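Local coordinates for protein acid phosphatase (Mycobacterium tuberculosis, PDB 2A6P) that removes phosphate from a broad range of phosphate monoesters and can serve as a fructose-1,6-bisphosphatase in gluconeogenesis, at residues R28-T33 against S95-T100. Residues are numbered along the deposited sequence; the frame is centred on the assembly and turned at random.
With SO4 (sulfate ion), chain C.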
loop_
_atom_site.group_PDB
_atom_site.type_symbol
_atom_site.label_atom_id
_atom_site.label_comp_id
_atom_site.label_asym_id
_atom_site.label_seq_id
_atom_site.Cartn_x
_atom_site.Cartn_y
_atom_site.Cartn_z
ATOM N N ARG A 28 -21.696 1.328 -7.132
ATOM C CA ARG A 28 -22.675 2.086 -6.358
ATOM C C ARG A 28 -22.181 2.275 -4.926
ATOM O O ARG A 28 -21.578 1.376 -4.350
ATOM C CB ARG A 28 -24.020 1.352 -6.349
ATOM C CG ARG A 28 -24.584 1.079 -7.739
ATOM C CD ARG A 28 -25.921 0.338 -7.692
ATOM N NE ARG A 28 -27.008 1.166 -7.171
ATOM C CZ ARG A 28 -28.272 0.756 -7.058
ATOM N NH1 ARG A 28 -28.599 -0.476 -7.433
ATOM N NH2 ARG A 28 -29.210 1.575 -6.574
ATOM N N HIS A 29 -22.414 3.454 -4.364
ATOM C CA HIS A 29 -21.995 3.744 -2.998
ATOM C C HIS A 29 -23.015 3.171 -2.019
ATOM O O HIS A 29 -24.188 3.540 -2.052
ATOM C CB HIS A 29 -21.852 5.255 -2.789
ATOM C CG HIS A 29 -20.652 5.850 -3.472
ATOM N ND1 HIS A 29 -20.560 5.984 -4.841
ATOM C CD2 HIS A 29 -19.476 6.300 -2.971
ATOM C CE1 HIS A 29 -19.380 6.490 -5.155
ATOM N NE2 HIS A 29 -18.703 6.690 -4.039
ATOM N N THR A 30 -22.553 2.266 -1.155
ATOM C CA THR A 30 -23.411 1.617 -0.159
ATOM C C THR A 30 -22.974 1.987 1.260
ATOM O O THR A 30 -21.852 1.702 1.669
ATOM C CB THR A 30 -23.359 0.074 -0.294
ATOM O OG1 THR A 30 -23.540 -0.294 -1.669
ATOM C CG2 THR A 30 -24.453 -0.576 0.543
ATOM N N GLY A 31 -23.874 2.633 1.995
ATOM C CA GLY A 31 -23.587 3.048 3.354
ATOM C C GLY A 31 -24.421 2.227 4.314
ATOM O O GLY A 31 -24.080 1.081 4.609
ATOM N N GLY A 32 -25.520 2.798 4.797
ATOM C CA GLY A 32 -26.381 2.068 5.709
ATOM C C GLY A 32 -27.214 0.973 5.058
ATOM O O GLY A 32 -27.695 0.076 5.752
ATOM N N THR A 33 -27.390 1.033 3.739
ATOM C CA THR A 33 -28.180 0.025 3.035
ATOM C C THR A 33 -27.642 -1.393 3.265
ATOM O O THR A 33 -26.454 -1.656 3.107
ATOM C CB THR A 33 -28.214 0.305 1.517
ATOM O OG1 THR A 33 -28.724 1.621 1.289
ATOM C CG2 THR A 33 -29.110 -0.696 0.804
ATOM N N SER A 95 -27.612 11.634 0.813
ATOM C CA SER A 95 -28.315 11.772 -0.461
ATOM C C SER A 95 -27.727 10.946 -1.605
ATOM O O SER A 95 -28.442 10.557 -2.530
ATOM C CB SER A 95 -28.329 13.248 -0.890
ATOM O OG SER A 95 -28.746 14.106 0.162
ATOM N N TYR A 96 -26.424 10.687 -1.548
ATOM C CA TYR A 96 -25.744 9.943 -2.602
ATOM C C TYR A 96 -25.846 8.419 -2.507
ATOM O O TYR A 96 -25.395 7.694 -3.397
ATOM C CB TYR A 96 -24.279 10.377 -2.646
ATOM C CG TYR A 96 -24.064 11.811 -3.093
ATOM C CD1 TYR A 96 -22.801 12.398 -3.020
ATOM C CD2 TYR A 96 -25.111 12.574 -3.613
ATOM C CE1 TYR A 96 -22.579 13.699 -3.447
ATOM C CE2 TYR A 96 -24.898 13.892 -4.047
ATOM C CZ TYR A 96 -23.627 14.445 -3.960
ATOM O OH TYR A 96 -23.397 15.740 -4.385
ATOM N N GLU A 97 -26.437 7.927 -1.432
ATOM C CA GLU A 97 -26.607 6.490 -1.265
ATOM C C GLU A 97 -27.142 5.886 -2.571
ATOM O O GLU A 97 -28.116 6.370 -3.140
ATOM C CB GLU A 97 -27.603 6.226 -0.131
ATOM C CG GLU A 97 -27.866 4.761 0.186
ATOM C CD GLU A 97 -26.731 4.128 0.956
ATOM O OE1 GLU A 97 -25.958 4.889 1.577
ATOM O OE2 GLU A 97 -26.620 2.880 0.957
ATOM N N GLY A 98 -26.488 4.843 -3.058
ATOM C CA GLY A 98 -26.950 4.202 -4.274
ATOM C C GLY A 98 -26.389 4.757 -5.570
ATOM O O GLY A 98 -26.456 4.082 -6.589
ATOM N N LEU A 99 -25.835 5.969 -5.545
ATOM C CA LEU A 99 -25.287 6.585 -6.760
ATOM C C LEU A 99 -23.851 6.173 -7.059
ATOM O O LEU A 99 -23.072 5.884 -6.153
ATOM C CB LEU A 99 -25.335 8.120 -6.662
ATOM C CG LEU A 99 -26.690 8.827 -6.575
ATOM C CD1 LEU A 99 -26.461 10.326 -6.484
ATOM C CD2 LEU A 99 -27.534 8.507 -7.806
ATOM N N THR A 100 -23.504 6.149 -8.341
ATOM C CA THR A 100 -22.150 5.821 -8.748
ATOM C C THR A 100 -21.427 7.163 -8.839
ATOM O O THR A 100 -22.065 8.219 -8.805
ATOM C CB THR A 100 -22.114 5.159 -10.132
ATOM O OG1 THR A 100 -22.616 6.077 -11.115
ATOM C CG2 THR A 100 -22.946 3.882 -10.129
HETATM S S SO4 C . -20.028 -1.797 -1.230
HETATM O O1 SO4 C . -18.818 -2.432 -1.844
HETATM O O2 SO4 C . -21.182 -2.832 -1.337
HETATM O O3 SO4 C . -19.797 -1.610 0.150
HETATM O O4 SO4 C . -20.381 -0.745 -2.144
HETATM O O HOH W 1 -25.756 5.349 4.153
#
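Glu-97 extends with CG opposite its backbone N (chi1 -179°) and then bends at chi2 (76°), which carries its carboxylate to the backbone of Gly-31 and the hydroxyl of Thr-33. Gly-31 N meets OE2 of Glu-97 on the syn side at 2.9 Å, close to the carboxylate plane, and reaches OE1 only weakly. Glu-97 OE2 also accepts from Thr-33 OG1 at 2.5 Å, a very short bond, while Thr-33 N adds a weak one. A water joins Glu-97 OE1 to Gly-32 N, so the carboxylate gathers the turning backbone of 31-33. In His-29, CG lies anti to the carbonyl carbon, which places the ring beside the backbone N, so that ND1 and N of His-29 share one acceptor, Leu-99 O. His-29 ND1 approaches Leu-99 O at 2.8 Å, tilted slightly from the carbonyl plane; His-29 N comes from well above that plane. In return Gly-98 N donates to His-29 O at 2.8 Å. Arg-28 NE gives Gly-98 O a nearly straight bond (3.0 Å, 171°) along a lone pair, with the oxygen at the guanidinium edge. These bonds tie the 28-33 loop to the type II turn of 96-99. Thr-30, whose CB points away from 95-100, donates from OG1 to a sulfate also held by Arg-17 and Thr-21, near His-18, the probable phosphohistidine residue, consistent with a phosphate pocket of the histidine phosphatase fold. The contact thus joins, at the surface, the loop between strand 13-17 and helix 39-53 to the one between strand 83-84 and helix 101-105, which Thr-100 N-caps.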